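Side-chain contacts in esterase (uncultured bacterium pCosCE1, PDB 7ATL), which hydrolyses carboxylic esters as a family VIII carboxylesterase and can also act as a promiscuous acyltransferase: residues I3-L8 / I32-R37; Q13-Q18 / P373-D378; S67-T72 / L275-T280; L296-H301 / W347-Q352; E323-A328 / Q332-L337. All coordinates share one frame; numbering follows the deposited sequence. Where two conformers were deposited one is given.

Contact 1 of 5, residues I3-L8 / I32-R37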
# COMPACT_ATOMS: atom_id res chain seq x y z
N ILE A 3 31.05 -5.03 11.39
CA ILE A 3 30.73 -4.10 12.52
C ILE A 3 29.66 -3.10 12.04
O ILE A 3 28.84 -2.70 12.90
CB ILE A 3 31.98 -3.39 13.11
CG1 ILE A 3 32.76 -2.58 12.06
CG2 ILE A 3 32.88 -4.38 13.85
CD1 ILE A 3 32.29 -1.13 11.86
N ALA A 4 29.66 -2.68 10.76
CA ALA A 4 28.71 -1.68 10.21
C ALA A 4 27.30 -2.28 10.26
O ALA A 4 26.38 -1.57 10.68
CB ALA A 4 29.08 -1.24 8.81
N ASP A 5 27.17 -3.58 9.93
CA ASP A 5 25.90 -4.35 9.97
C ASP A 5 25.36 -4.49 11.41
O ASP A 5 24.12 -4.37 11.58
CB ASP A 5 26.05 -5.70 9.26
CG ASP A 5 26.03 -5.62 7.73
OD1 ASP A 5 25.88 -4.48 7.18
OD2 ASP A 5 26.16 -6.71 7.10
N GLN A 6 26.22 -4.72 12.41
CA GLN A 6 25.77 -4.85 13.83
C GLN A 6 25.67 -3.46 14.46
O GLN A 6 25.00 -3.31 15.48
CB GLN A 6 26.66 -5.79 14.65
CG GLN A 6 28.10 -5.33 14.72
CD GLN A 6 28.94 -6.28 15.53
OE1 GLN A 6 29.62 -5.89 16.49
NE2 GLN A 6 28.90 -7.55 15.16
N SER A 7 26.32 -2.47 13.86
CA SER A 7 26.17 -1.04 14.21
C SER A 7 24.75 -0.57 13.83
O SER A 7 24.15 0.23 14.57
CB SER A 7 27.22 -0.25 13.51
OG SER A 7 27.60 0.84 14.30
N LEU A 8 24.26 -1.05 12.69
CA LEU A 8 22.91 -0.77 12.14
C LEU A 8 21.87 -1.42 13.05
O LEU A 8 20.96 -0.71 13.54
CB LEU A 8 22.86 -1.35 10.72
CG LEU A 8 21.51 -1.27 10.01
CD1 LEU A 8 21.39 0.03 9.24
CD2 LEU A 8 21.35 -2.45 9.08
N ILE A 32 15.74 -5.22 6.42
CA ILE A 32 16.61 -4.36 5.57
C ILE A 32 17.52 -5.27 4.73
O ILE A 32 18.16 -6.17 5.31
CB ILE A 32 17.43 -3.37 6.41
CG1 ILE A 32 16.52 -2.51 7.29
CG2 ILE A 32 18.33 -2.53 5.51
CD1 ILE A 32 17.18 -2.08 8.57
N ALA A 33 17.53 -5.02 3.42
CA ALA A 33 18.42 -5.66 2.43
C ALA A 33 19.37 -4.60 1.88
O ALA A 33 18.95 -3.43 1.76
CB ALA A 33 17.59 -6.29 1.33
N ARG A 34 20.62 -4.98 1.61
CA ARG A 34 21.52 -4.21 0.72
C ARG A 34 21.98 -5.13 -0.41
O ARG A 34 22.38 -6.29 -0.12
CB ARG A 34 22.69 -3.60 1.47
CG ARG A 34 23.47 -2.60 0.63
CD ARG A 34 24.75 -2.17 1.31
NE ARG A 34 24.39 -1.41 2.50
CZ ARG A 34 24.62 -1.78 3.76
NH1 ARG A 34 25.23 -2.93 4.05
NH2 ARG A 34 24.24 -0.99 4.75
N HIS A 35 21.87 -4.66 -1.65
CA HIS A 35 22.14 -5.49 -2.85
C HIS A 35 21.44 -6.86 -2.73
O HIS A 35 22.02 -7.85 -3.21
CB HIS A 35 23.65 -5.63 -3.04
CG HIS A 35 24.28 -4.41 -3.60
ND1 HIS A 35 24.04 -4.00 -4.93
CD2 HIS A 35 25.12 -3.51 -3.04
CE1 HIS A 35 24.72 -2.90 -5.16
NE2 HIS A 35 25.40 -2.58 -4.00
N GLY A 36 20.25 -6.92 -2.12
CA GLY A 36 19.37 -8.11 -2.14
C GLY A 36 19.60 -9.03 -0.97
O GLY A 36 18.91 -10.01 -0.89
N ARG A 37 20.56 -8.75 -0.11
CA ARG A 37 20.91 -9.64 1.02
C ARG A 37 20.30 -9.02 2.27
O ARG A 37 20.48 -7.79 2.47
CB ARG A 37 22.43 -9.80 1.15
CG ARG A 37 22.90 -10.51 2.42
CD ARG A 37 24.38 -10.90 2.34
NE ARG A 37 25.20 -9.86 2.91
CZ ARG A 37 25.32 -9.64 4.22
NH1 ARG A 37 24.69 -10.41 5.08
NH2 ARG A 37 26.06 -8.65 4.67
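Asp5 holds two arginines with one carboxylate, an oxygen for each. Arg34 and Arg37 sit at the two ends of a type I' turn, the tight turn of a beta hairpin. The hairpin joins strands 27-34 and 37-44, the edge of the antiparallel sheet in this beta-lactamase fold. Asp5 lies in the first turns of the N-terminal helix, 3-21. The salt-bridge network therefore ties the start of that helix to the end of the hairpin.

The two salt bridges differ. Arg37 NH2 donates to Asp5 OD2 over 3.1 Å, with an N-H...O angle of 138°. It meets OD2 nearly along the C-O bond, while the oxygen lies somewhat out of the guanidinium plane. Arg34 makes the longer salt bridge, NH1 to Asp5 OD1 at 3.6 Å. Here the carboxylate and guanidinium are nearly coplanar, about 20° apart, and OD1 faces the guanidinium edge. The Arg34 chain leaves extended and then bends at its third torsion (chi3 -66°), which brings the group round to the helix.

The backbone fixes the spacing of the arginines. Arg34 N bonds to Arg37 O at 2.9 Å, and Arg37 N returns a bond to Arg34 O at 3.1 Å. His35 and Gly36 form the two-residue loop between them.

One helical turn beyond Asp5 the contact becomes apolar and buried. Leu8 and Ile32 both rest on Ile39 of the neighbouring strand. Across the contact they meet methyl to methyl, Leu8 CD2 to Ile32 CD1 at 4.2 Å.

Contact 2 of 5, residues Q13-Q18 / P373-D378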
# COMPACT_ATOMS: atom_id res chain seq x y z
N GLN A 13 17.19 -1.53 16.22
CA GLN A 13 16.74 -2.14 17.49
C GLN A 13 16.41 -1.04 18.52
O GLN A 13 15.34 -1.11 19.18
CB GLN A 13 17.83 -3.05 18.04
CG GLN A 13 17.39 -3.88 19.23
CD GLN A 13 16.31 -4.83 18.78
OE1 GLN A 13 16.42 -5.46 17.73
NE2 GLN A 13 15.25 -4.93 19.56
N GLY A 14 17.30 -0.04 18.65
CA GLY A 14 17.13 1.06 19.61
C GLY A 14 15.85 1.82 19.36
O GLY A 14 15.13 2.08 20.32
N VAL A 15 15.56 2.13 18.09
CA VAL A 15 14.37 2.92 17.67
C VAL A 15 13.10 2.12 17.97
O VAL A 15 12.12 2.73 18.41
CB VAL A 15 14.45 3.35 16.19
CG1 VAL A 15 13.12 3.88 15.67
CG2 VAL A 15 15.53 4.39 15.95
N SER A 16 13.12 0.80 17.75
CA SER A 16 11.97 -0.10 17.96
C SER A 16 11.71 -0.28 19.45
O SER A 16 10.52 -0.17 19.86
CB SER A 16 12.20 -1.42 17.28
OG SER A 16 12.28 -1.27 15.87
N GLN A 17 12.75 -0.53 20.24
CA GLN A 17 12.62 -0.77 21.70
C GLN A 17 12.08 0.50 22.36
O GLN A 17 11.14 0.40 23.16
CB GLN A 17 13.95 -1.22 22.33
CG GLN A 17 13.80 -1.94 23.67
CD GLN A 17 12.65 -2.92 23.65
OE1 GLN A 17 12.61 -3.85 22.83
NE2 GLN A 17 11.66 -2.69 24.50
N GLN A 18 12.62 1.66 22.00
CA GLN A 18 12.17 2.98 22.50
C GLN A 18 10.67 3.15 22.21
O GLN A 18 9.92 3.52 23.13
CB GLN A 18 13.02 4.08 21.85
CG GLN A 18 12.56 5.49 22.17
CD GLN A 18 13.66 6.49 21.87
OE1 GLN A 18 13.60 7.26 20.91
NE2 GLN A 18 14.70 6.44 22.68
N PRO A 373 8.31 5.35 11.41
CA PRO A 373 8.85 5.06 10.08
C PRO A 373 10.07 5.93 9.75
O PRO A 373 10.98 5.41 9.13
CB PRO A 373 7.69 5.34 9.11
CG PRO A 373 6.69 6.15 9.91
CD PRO A 373 6.89 5.72 11.34
N LEU A 374 10.08 7.20 10.21
CA LEU A 374 11.16 8.18 9.92
C LEU A 374 12.42 7.86 10.73
O LEU A 374 13.54 7.98 10.17
CB LEU A 374 10.67 9.59 10.23
CG LEU A 374 9.49 10.10 9.38
CD1 LEU A 374 9.39 11.62 9.44
CD2 LEU A 374 9.60 9.60 7.94
N GLN A 375 12.25 7.47 12.00
CA GLN A 375 13.39 7.16 12.89
C GLN A 375 14.01 5.85 12.42
O GLN A 375 15.23 5.71 12.56
CB GLN A 375 12.95 7.00 14.34
CG GLN A 375 12.51 8.29 15.00
CD GLN A 375 11.66 7.94 16.19
OE1 GLN A 375 11.05 6.87 16.27
NE2 GLN A 375 11.60 8.86 17.14
N ILE A 376 13.20 4.92 11.92
CA ILE A 376 13.74 3.69 11.27
C ILE A 376 14.57 4.12 10.06
O ILE A 376 15.74 3.70 9.96
CB ILE A 376 12.63 2.70 10.89
CG1 ILE A 376 11.94 2.13 12.14
CG2 ILE A 376 13.20 1.60 9.99
CD1 ILE A 376 12.76 1.07 12.87
N ARG A 377 13.97 4.96 9.20
CA ARG A 377 14.60 5.49 7.97
C ARG A 377 15.99 6.01 8.36
O ARG A 377 17.01 5.53 7.80
CB ARG A 377 13.71 6.56 7.35
CG ARG A 377 14.37 7.31 6.20
CD ARG A 377 13.76 8.67 5.90
NE ARG A 377 13.93 9.61 6.99
CZ ARG A 377 13.48 10.87 6.99
NH1 ARG A 377 12.83 11.36 5.94
NH2 ARG A 377 13.69 11.63 8.05
N ASP A 378 16.02 6.93 9.32
CA ASP A 378 17.25 7.54 9.88
C ASP A 378 18.22 6.45 10.39
O ASP A 378 19.43 6.53 10.07
CB ASP A 378 16.86 8.59 10.92
CG ASP A 378 16.26 9.83 10.28
OD1 ASP A 378 16.00 9.80 9.06
OD2 ASP A 378 16.10 10.82 11.00
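Val15 lays both methyls on Gln375, and CG1 also reaches Ile376. Its CG1 lies anti to the backbone N (chi1 167°), and this methyl makes the closest approach, 3.4 Å to Gln375 CB. The same methyl lies 3.7 Å from Gln375 OE1 and 4.0 Å from Ile376 CD1. CG2 reaches the backbone instead, 3.7 Å from Gln375 O.

The Gln375 chain runs on extended beyond CG, and its CB and OE1 both border Val15 CG1. OE1 also takes a weak hydrogen bond from Arg24.

Ile376 starts off to one side of the contact. Its CG1 is anti to the carbonyl carbon, and a second bend (chi2 -76°) carries CD1 back towards the other helix. There CD1 packs 3.8 Å from Ser16 OG. The serine hydroxyl has its main polar partner elsewhere, a hydrogen bond with Tyr372 OH. No hydrogen bond joins the two segments; the contact is van der Waals packing, centred on Val15 CG1.

The helix axes come within 9.4 Å at an angle of 160°, nearly antiparallel. This pairing of N-terminal helix 3-21 with C-terminal helix 372-381 is characteristic of the beta-lactamase fold, where the chain's end helices pack together on the central sheet.

Contact 3 of 5, residues S67-T72 / L275-T280; sequences SKPYIT and LQLVET
Leu277 sets one methyl almost exactly over the centre of the Tyr70 ring. CD2 stands 3.5 Å from the ring centroid and only 3° off the ring normal, a textbook CH-pi contact. All six ring carbons are nearly the same distance from it, with CD1 closest at 3.7 Å. Leu277 CB lies beyond the rim on the same side, 3.8 Å from Tyr70 CE1.

The leucine CG is anti to its backbone N (chi1 164°), which sends the branch across to helix 67-80. CD2 then also meets Pro69, 3.9 Å from its CB. The other methyl, CD1, lies 4.0 Å from Pro69 O. One leucine thus fills the angle between a proline and a tyrosine, and this is the tight part of the contact.

Away from Leu277 the contact thins out. Gln276 turns its amide away from helix 67-80 and is partly exposed. Tyr70 itself is kept in the interior, its ring meeting that of Phe194 nearly at right angles.

The end of the Lys68 side chain runs away from Leu277. Its NZ bonds to Ser65 OG, Tyr123 OH, Tyr171 OH and Gly264 O. Ser65 and Lys68 fit the SxxK pattern, with Tyr123 as a second hydroxyl partner. Helix 271-283 therefore packs behind the probable active-site helix of a serine hydrolase with the beta-lactamase fold.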
# COMPACT_ATOMS: atom_id res chain seq x y z
N SER A 67 -1.15 -3.24 -0.25
CA SER A 67 -1.83 -4.00 -1.35
C SER A 67 -1.50 -3.39 -2.73
O SER A 67 -1.45 -4.14 -3.73
CB SER A 67 -3.35 -4.06 -1.13
OG SER A 67 -3.71 -4.53 0.18
N LYS A 68 -1.33 -2.08 -2.81
CA LYS A 68 -1.21 -1.34 -4.10
C LYS A 68 0.02 -1.77 -4.92
O LYS A 68 -0.11 -2.05 -6.12
CB LYS A 68 -1.23 0.17 -3.81
CG LYS A 68 -2.60 0.62 -3.34
CD LYS A 68 -2.70 2.07 -3.05
CE LYS A 68 -4.16 2.50 -2.97
NZ LYS A 68 -4.76 2.21 -1.65
N PRO A 69 1.25 -1.76 -4.37
CA PRO A 69 2.42 -2.14 -5.15
C PRO A 69 2.34 -3.59 -5.64
O PRO A 69 2.77 -3.84 -6.75
CB PRO A 69 3.62 -1.87 -4.25
CG PRO A 69 3.03 -1.77 -2.88
CD PRO A 69 1.62 -1.25 -3.04
N TYR A 70 1.74 -4.47 -4.84
CA TYR A 70 1.40 -5.87 -5.22
C TYR A 70 0.58 -5.89 -6.52
O TYR A 70 0.96 -6.62 -7.45
CB TYR A 70 0.70 -6.59 -4.07
CG TYR A 70 1.64 -7.27 -3.11
CD1 TYR A 70 2.56 -8.20 -3.56
CD2 TYR A 70 1.64 -6.97 -1.76
CE1 TYR A 70 3.43 -8.84 -2.70
CE2 TYR A 70 2.51 -7.59 -0.88
CZ TYR A 70 3.39 -8.54 -1.35
OH TYR A 70 4.24 -9.15 -0.50
N ILE A 71 -0.52 -5.13 -6.59
CA ILE A 71 -1.47 -5.23 -7.74
C ILE A 71 -0.93 -4.37 -8.89
O ILE A 71 -1.14 -4.77 -10.07
CB ILE A 71 -2.91 -4.88 -7.33
CG1 ILE A 71 -3.38 -5.74 -6.16
CG2 ILE A 71 -3.85 -5.01 -8.52
CD1 ILE A 71 -3.43 -7.21 -6.45
N THR A 72 -0.23 -3.28 -8.57
CA THR A 72 0.54 -2.51 -9.58
C THR A 72 1.54 -3.45 -10.26
O THR A 72 1.61 -3.44 -11.50
CB THR A 72 1.21 -1.28 -8.95
OG1 THR A 72 0.17 -0.45 -8.43
CG2 THR A 72 2.08 -0.53 -9.93
N LEU A 275 9.27 -7.76 1.17
CA LEU A 275 10.69 -7.46 0.84
C LEU A 275 11.00 -8.03 -0.54
O LEU A 275 11.73 -7.35 -1.29
CB LEU A 275 11.62 -8.05 1.90
CG LEU A 275 13.10 -7.79 1.62
CD1 LEU A 275 13.38 -6.31 1.41
CD2 LEU A 275 13.96 -8.31 2.76
N GLN A 276 10.48 -9.22 -0.86
CA GLN A 276 10.58 -9.85 -2.21
C GLN A 276 10.00 -8.86 -3.21
O GLN A 276 10.65 -8.60 -4.24
CB GLN A 276 9.79 -11.16 -2.31
CG GLN A 276 10.52 -12.40 -1.79
CD GLN A 276 11.90 -12.46 -2.41
OE1 GLN A 276 12.06 -12.53 -3.64
NE2 GLN A 276 12.90 -12.35 -1.55
N LEU A 277 8.81 -8.34 -2.92
CA LEU A 277 8.11 -7.38 -3.81
C LEU A 277 8.99 -6.13 -4.02
O LEU A 277 9.14 -5.67 -5.17
CB LEU A 277 6.77 -7.01 -3.17
CG LEU A 277 6.11 -5.76 -3.74
CD1 LEU A 277 5.77 -6.00 -5.21
CD2 LEU A 277 4.88 -5.37 -2.94
N VAL A 278 9.53 -5.54 -2.95
CA VAL A 278 10.27 -4.25 -3.04
C VAL A 278 11.61 -4.47 -3.78
O VAL A 278 11.94 -3.61 -4.64
CB VAL A 278 10.45 -3.62 -1.65
CG1 VAL A 278 11.30 -2.37 -1.71
CG2 VAL A 278 9.11 -3.32 -1.00
N GLU A 279 12.34 -5.55 -3.50
CA GLU A 279 13.59 -5.90 -4.23
C GLU A 279 13.27 -6.02 -5.73
O GLU A 279 13.97 -5.37 -6.54
CB GLU A 279 14.21 -7.19 -3.70
CG GLU A 279 15.23 -6.94 -2.61
CD GLU A 279 16.42 -6.15 -3.11
OE1 GLU A 279 17.18 -6.73 -3.94
OE2 GLU A 279 16.55 -4.96 -2.70
N THR A 280 12.21 -6.74 -6.09
CA THR A 280 11.73 -6.90 -7.48
C THR A 280 11.48 -5.54 -8.15
O THR A 280 11.91 -5.34 -9.30
CB THR A 280 10.46 -7.76 -7.50
OG1 THR A 280 10.77 -9.00 -6.85
CG2 THR A 280 9.97 -8.03 -8.91

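Contact 4 of 5, residues L296-H301 / W347-Q352; sequences LMRQAH and WFYDPQ
Arg298 and Pro351 have the nearest CA atoms of the two segments, 9.4 Å apart, so side chains must bridge the gap. Arg298 lies in the loop that follows helix 291-297. Tyr349 is on strand 345-350, and Pro351 comes just after that strand.

Arg298 sets out with CG between its backbone N and carbonyl carbon (chi1 61°). The chain then runs extended to NE, past the end of the tyrosine. Arg298 CB lies 3.2 Å from Tyr349 OH. The guanidinium returns to the same oxygen, and NH1 donates to Tyr349 OH over 2.8 Å with an N-H...O angle of 152°. The hydroxyl lies in the guanidinium plane, at its edge. The ring and guanidinium planes are 85° apart, close to perpendicular.

Pro351 covers one guanidinium face. Its CB sits over the centre, 4.2 Å from Arg298 NE, and the arginine chain and the proline ring run alongside in opposite senses.

NH1 also bonds to Arg282 O of helix 271-283. One nitrogen thus links the loop to both the sheet and that helix. The oxygen of this buried tyrosine accepts a hydrogen bond from NH1. The nearby positive charge would probably polarise the phenol and may make its hydroxyl more acidic.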
# COMPACT_ATOMS: atom_id res chain seq x y z
N LEU A 296 10.93 2.47 -15.25
CA LEU A 296 9.67 3.14 -15.66
C LEU A 296 8.80 3.39 -14.42
O LEU A 296 8.27 4.51 -14.28
CB LEU A 296 8.94 2.26 -16.68
CG LEU A 296 7.55 2.75 -17.12
CD1 LEU A 296 7.65 4.13 -17.75
CD2 LEU A 296 6.90 1.76 -18.09
N MET A 297 8.70 2.40 -13.53
CA MET A 297 7.78 2.45 -12.37
C MET A 297 8.21 3.56 -11.40
O MET A 297 7.33 4.06 -10.67
CB MET A 297 7.68 1.08 -11.68
CG MET A 297 7.03 0.05 -12.58
SD MET A 297 7.02 -1.61 -11.91
CE MET A 297 5.94 -1.32 -10.50
N ARG A 298 9.48 3.99 -11.41
CA ARG A 298 10.03 5.00 -10.45
C ARG A 298 10.34 6.32 -11.17
O ARG A 298 10.93 7.24 -10.56
CB ARG A 298 11.26 4.43 -9.72
CG ARG A 298 12.44 4.05 -10.62
CD ARG A 298 13.77 4.12 -9.89
NE ARG A 298 14.80 3.34 -10.57
CZ ARG A 298 14.92 2.02 -10.50
NH1 ARG A 298 14.07 1.30 -9.78
NH2 ARG A 298 15.87 1.42 -11.18
N GLN A 299 9.93 6.47 -12.42
CA GLN A 299 9.85 7.82 -13.02
C GLN A 299 8.78 8.64 -12.28
O GLN A 299 7.80 8.06 -11.76
CB GLN A 299 9.53 7.74 -14.50
CG GLN A 299 10.70 7.27 -15.34
CD GLN A 299 10.25 7.01 -16.75
OE1 GLN A 299 10.82 6.17 -17.46
NE2 GLN A 299 9.20 7.72 -17.17
N ALA A 300 8.97 9.95 -12.25
CA ALA A 300 7.99 10.93 -11.72
C ALA A 300 6.88 11.18 -12.76
O ALA A 300 6.78 12.32 -13.24
CB ALA A 300 8.70 12.20 -11.34
N HIS A 301 6.05 10.16 -13.06
CA HIS A 301 4.83 10.25 -13.92
C HIS A 301 3.96 11.39 -13.39
O HIS A 301 3.38 12.07 -14.20
CB HIS A 301 4.04 8.94 -13.96
CG HIS A 301 4.79 7.83 -14.63
ND1 HIS A 301 4.86 7.71 -15.99
CD2 HIS A 301 5.51 6.81 -14.11
CE1 HIS A 301 5.59 6.66 -16.29
NE2 HIS A 301 5.99 6.09 -15.15
N TRP A 347 7.45 1.35 3.55
CA TRP A 347 8.44 0.60 2.76
C TRP A 347 9.07 1.55 1.75
O TRP A 347 8.44 2.56 1.39
CB TRP A 347 7.81 -0.64 2.09
CG TRP A 347 6.77 -0.28 1.08
CD1 TRP A 347 5.43 -0.23 1.28
CD2 TRP A 347 7.00 0.11 -0.29
NE1 TRP A 347 4.80 0.14 0.13
CE2 TRP A 347 5.73 0.37 -0.85
CE3 TRP A 347 8.12 0.25 -1.11
CZ2 TRP A 347 5.56 0.78 -2.18
CZ3 TRP A 347 7.95 0.64 -2.42
CH2 TRP A 347 6.69 0.90 -2.95
N PHE A 348 10.30 1.27 1.34
CA PHE A 348 11.01 2.04 0.30
C PHE A 348 12.19 1.21 -0.17
O PHE A 348 12.70 0.38 0.60
CB PHE A 348 11.42 3.43 0.80
CG PHE A 348 12.44 3.49 1.91
CD1 PHE A 348 13.80 3.41 1.64
CD2 PHE A 348 12.05 3.67 3.23
CE1 PHE A 348 14.74 3.49 2.66
CE2 PHE A 348 12.99 3.75 4.25
CZ PHE A 348 14.33 3.65 3.97
N TYR A 349 12.57 1.42 -1.42
CA TYR A 349 13.92 1.09 -1.94
C TYR A 349 14.54 2.40 -2.36
O TYR A 349 13.79 3.24 -2.88
CB TYR A 349 13.85 0.04 -3.05
CG TYR A 349 13.28 0.52 -4.35
CD1 TYR A 349 13.96 1.43 -5.13
CD2 TYR A 349 12.11 -0.02 -4.87
CE1 TYR A 349 13.48 1.83 -6.36
CE2 TYR A 349 11.62 0.36 -6.11
CZ TYR A 349 12.31 1.30 -6.85
OH TYR A 349 11.86 1.73 -8.06
N ASP A 350 15.82 2.58 -2.05
CA ASP A 350 16.70 3.65 -2.58
C ASP A 350 17.56 3.01 -3.68
O ASP A 350 18.44 2.19 -3.39
CB ASP A 350 17.45 4.26 -1.39
CG ASP A 350 18.46 5.31 -1.79
OD1 ASP A 350 18.98 5.21 -2.93
OD2 ASP A 350 18.73 6.21 -0.96
N PRO A 351 17.33 3.35 -4.98
CA PRO A 351 18.07 2.71 -6.08
C PRO A 351 19.57 3.04 -6.05
O PRO A 351 20.31 2.17 -6.38
CB PRO A 351 17.42 3.27 -7.35
CG PRO A 351 16.86 4.60 -6.90
CD PRO A 351 16.39 4.37 -5.48
N GLN A 352 19.95 4.24 -5.58
CA GLN A 352 21.37 4.67 -5.52
C GLN A 352 22.09 3.87 -4.41
O GLN A 352 23.25 3.45 -4.66
CB GLN A 352 21.46 6.21 -5.42
CG GLN A 352 21.40 6.93 -6.78
CD GLN A 352 20.89 8.36 -6.76
OE1 GLN A 352 21.15 9.14 -5.85
NE2 GLN A 352 20.15 8.72 -7.79

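Contact 5 of 5, residues E323-A328 / Q332-L337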
# COMPACT_ATOMS: atom_id res chain seq x y z
N GLU A 323 12.02 13.25 -5.94
CA GLU A 323 12.70 14.08 -6.97
C GLU A 323 13.75 14.99 -6.30
O GLU A 323 14.76 15.25 -6.95
CB GLU A 323 11.67 14.92 -7.74
CG GLU A 323 10.75 14.13 -8.67
CD GLU A 323 10.54 14.79 -10.02
OE1 GLU A 323 11.37 14.54 -10.90
OE2 GLU A 323 9.57 15.57 -10.21
N ASP A 324 13.53 15.43 -5.06
CA ASP A 324 14.39 16.43 -4.38
C ASP A 324 14.58 16.06 -2.90
O ASP A 324 13.87 16.63 -2.05
CB ASP A 324 13.79 17.82 -4.52
CG ASP A 324 14.70 18.95 -4.06
OD1 ASP A 324 15.59 18.71 -3.22
OD2 ASP A 324 14.49 20.07 -4.54
N ALA A 325 15.58 15.22 -2.62
CA ALA A 325 15.91 14.72 -1.25
C ALA A 325 16.13 15.87 -0.26
O ALA A 325 15.74 15.72 0.93
CB ALA A 325 17.11 13.81 -1.32
N GLN A 326 16.74 16.98 -0.70
CA GLN A 326 17.03 18.18 0.13
C GLN A 326 15.72 18.84 0.62
O GLN A 326 15.54 19.02 1.85
CB GLN A 326 17.79 19.21 -0.69
CG GLN A 326 19.07 18.67 -1.31
CD GLN A 326 19.99 19.82 -1.65
OE1 GLN A 326 20.58 19.87 -2.73
NE2 GLN A 326 20.10 20.75 -0.72
N LEU A 327 14.85 19.20 -0.31
CA LEU A 327 13.55 19.81 0.00
C LEU A 327 12.82 18.91 1.01
O LEU A 327 12.16 19.47 1.88
CB LEU A 327 12.78 19.96 -1.31
CG LEU A 327 11.48 20.76 -1.22
CD1 LEU A 327 11.72 22.14 -0.63
CD2 LEU A 327 10.85 20.88 -2.60
N ALA A 328 12.95 17.58 0.89
CA ALA A 328 12.21 16.56 1.68
C ALA A 328 12.93 16.22 2.99
O ALA A 328 12.33 15.52 3.85
CB ALA A 328 12.03 15.30 0.86
N GLN A 332 17.44 9.66 2.26
CA GLN A 332 17.12 8.85 1.05
C GLN A 332 17.61 9.63 -0.18
O GLN A 332 17.68 10.85 -0.12
CB GLN A 332 15.63 8.56 0.92
CG GLN A 332 15.05 7.79 2.08
CD GLN A 332 13.55 7.91 2.19
OE1 GLN A 332 12.97 9.00 2.22
NE2 GLN A 332 12.91 6.76 2.27
N HIS A 333 17.96 8.94 -1.25
CA HIS A 333 18.50 9.55 -2.48
C HIS A 333 17.39 9.67 -3.53
O HIS A 333 16.44 8.85 -3.51
CB HIS A 333 19.70 8.74 -2.99
CG HIS A 333 20.89 8.71 -2.08
ND1 HIS A 333 20.99 7.83 -1.03
CD2 HIS A 333 22.07 9.37 -2.13
CE1 HIS A 333 22.16 8.00 -0.44
NE2 HIS A 333 22.84 8.93 -1.09
N ASN A 334 17.53 10.62 -4.44
CA ASN A 334 16.59 10.80 -5.56
C ASN A 334 16.41 9.46 -6.26
O ASN A 334 17.40 8.74 -6.36
CB ASN A 334 17.04 11.91 -6.49
CG ASN A 334 17.06 13.25 -5.79
OD1 ASN A 334 16.31 13.53 -4.85
ND2 ASN A 334 17.94 14.10 -6.24
N GLY A 335 15.18 9.16 -6.68
CA GLY A 335 14.79 7.89 -7.34
C GLY A 335 14.17 6.89 -6.37
O GLY A 335 13.69 5.83 -6.85
N THR A 336 14.22 7.17 -5.07
CA THR A 336 13.63 6.36 -3.98
C THR A 336 12.13 6.20 -4.27
O THR A 336 11.48 7.20 -4.60
CB THR A 336 13.87 6.99 -2.61
OG1 THR A 336 15.22 6.74 -2.28
CG2 THR A 336 13.00 6.40 -1.53
N LEU A 337 11.65 4.97 -4.21
CA LEU A 337 10.21 4.63 -4.33
C LEU A 337 9.75 4.28 -2.92
O LEU A 337 10.42 3.46 -2.29
CB LEU A 337 10.04 3.45 -5.29
CG LEU A 337 8.59 3.18 -5.72
CD1 LEU A 337 8.10 4.28 -6.65
CD2 LEU A 337 8.47 1.81 -6.38
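Asn334 OD1 accepts the backbone N-H of Ala325 at 2.9 Å, the one hydrogen bond across this contact. The N-H...O angle is 145°, and the donor lies in the plane of the amide carbonyl. Ala325 begins a short, weakly bonded helix of about 325-328, with Asp324 as its N-cap. Asn334 sits in a type II turn from His333 to Thr336, just before strand 337-341. The asparagine thus bonds an N-H of the first helical turn from outside, while Asp324 caps another.

That capping bond runs from Leu327 N to Asp324 OD1 at 3.0 Å. It is almost straight, 178°, and approaches from above the carboxylate plane.

The Asn334 CG lies beside its own backbone N (chi1 -64°), which turns the amide towards the other segment. OD1 is also 3.1 Å from Glu323 O. Both are acceptors, so this close pair is probably unfavourable, and the Ala325 bond may compensate for it.

Ala325 adds packing of its own. Its CB lies 3.2 Å from Gln332 O. Backbone hydrogen bonds of Gly335 and Thr336 with Leu322 fasten the turn to strand 320-322. Within the turn, His333 O accepts both Thr336 N and Thr336 OG1, the hydroxyl at 2.7 Å.

Contacts 1 and 2 both use helix 3-21, and their centres lie 15 Å apart. Contact 2 meets contacts 4 and 5 through Arg377, whose CB is 4.2 Å from Phe348 CE2 and whose CD is 3.8 Å from Gln332 OE1. Contacts 4 and 5 are the closest pair, with centres 10 Å apart. They join through a probable hydrogen bond of 2.8 Å between Asp350 OD2 and His333 ND1. Contact 3 is the most central and holds Lys68 of the probable active site. It touches contact 1 (Ala33 CB to Leu275 CD1, 4.2 Å) and contact 4 (Pro69 CG to Trp347 CZ2, 3.7 Å). Its Tyr70 side chain lies about 10 Å from a bound di(hydroxyethyl)ether.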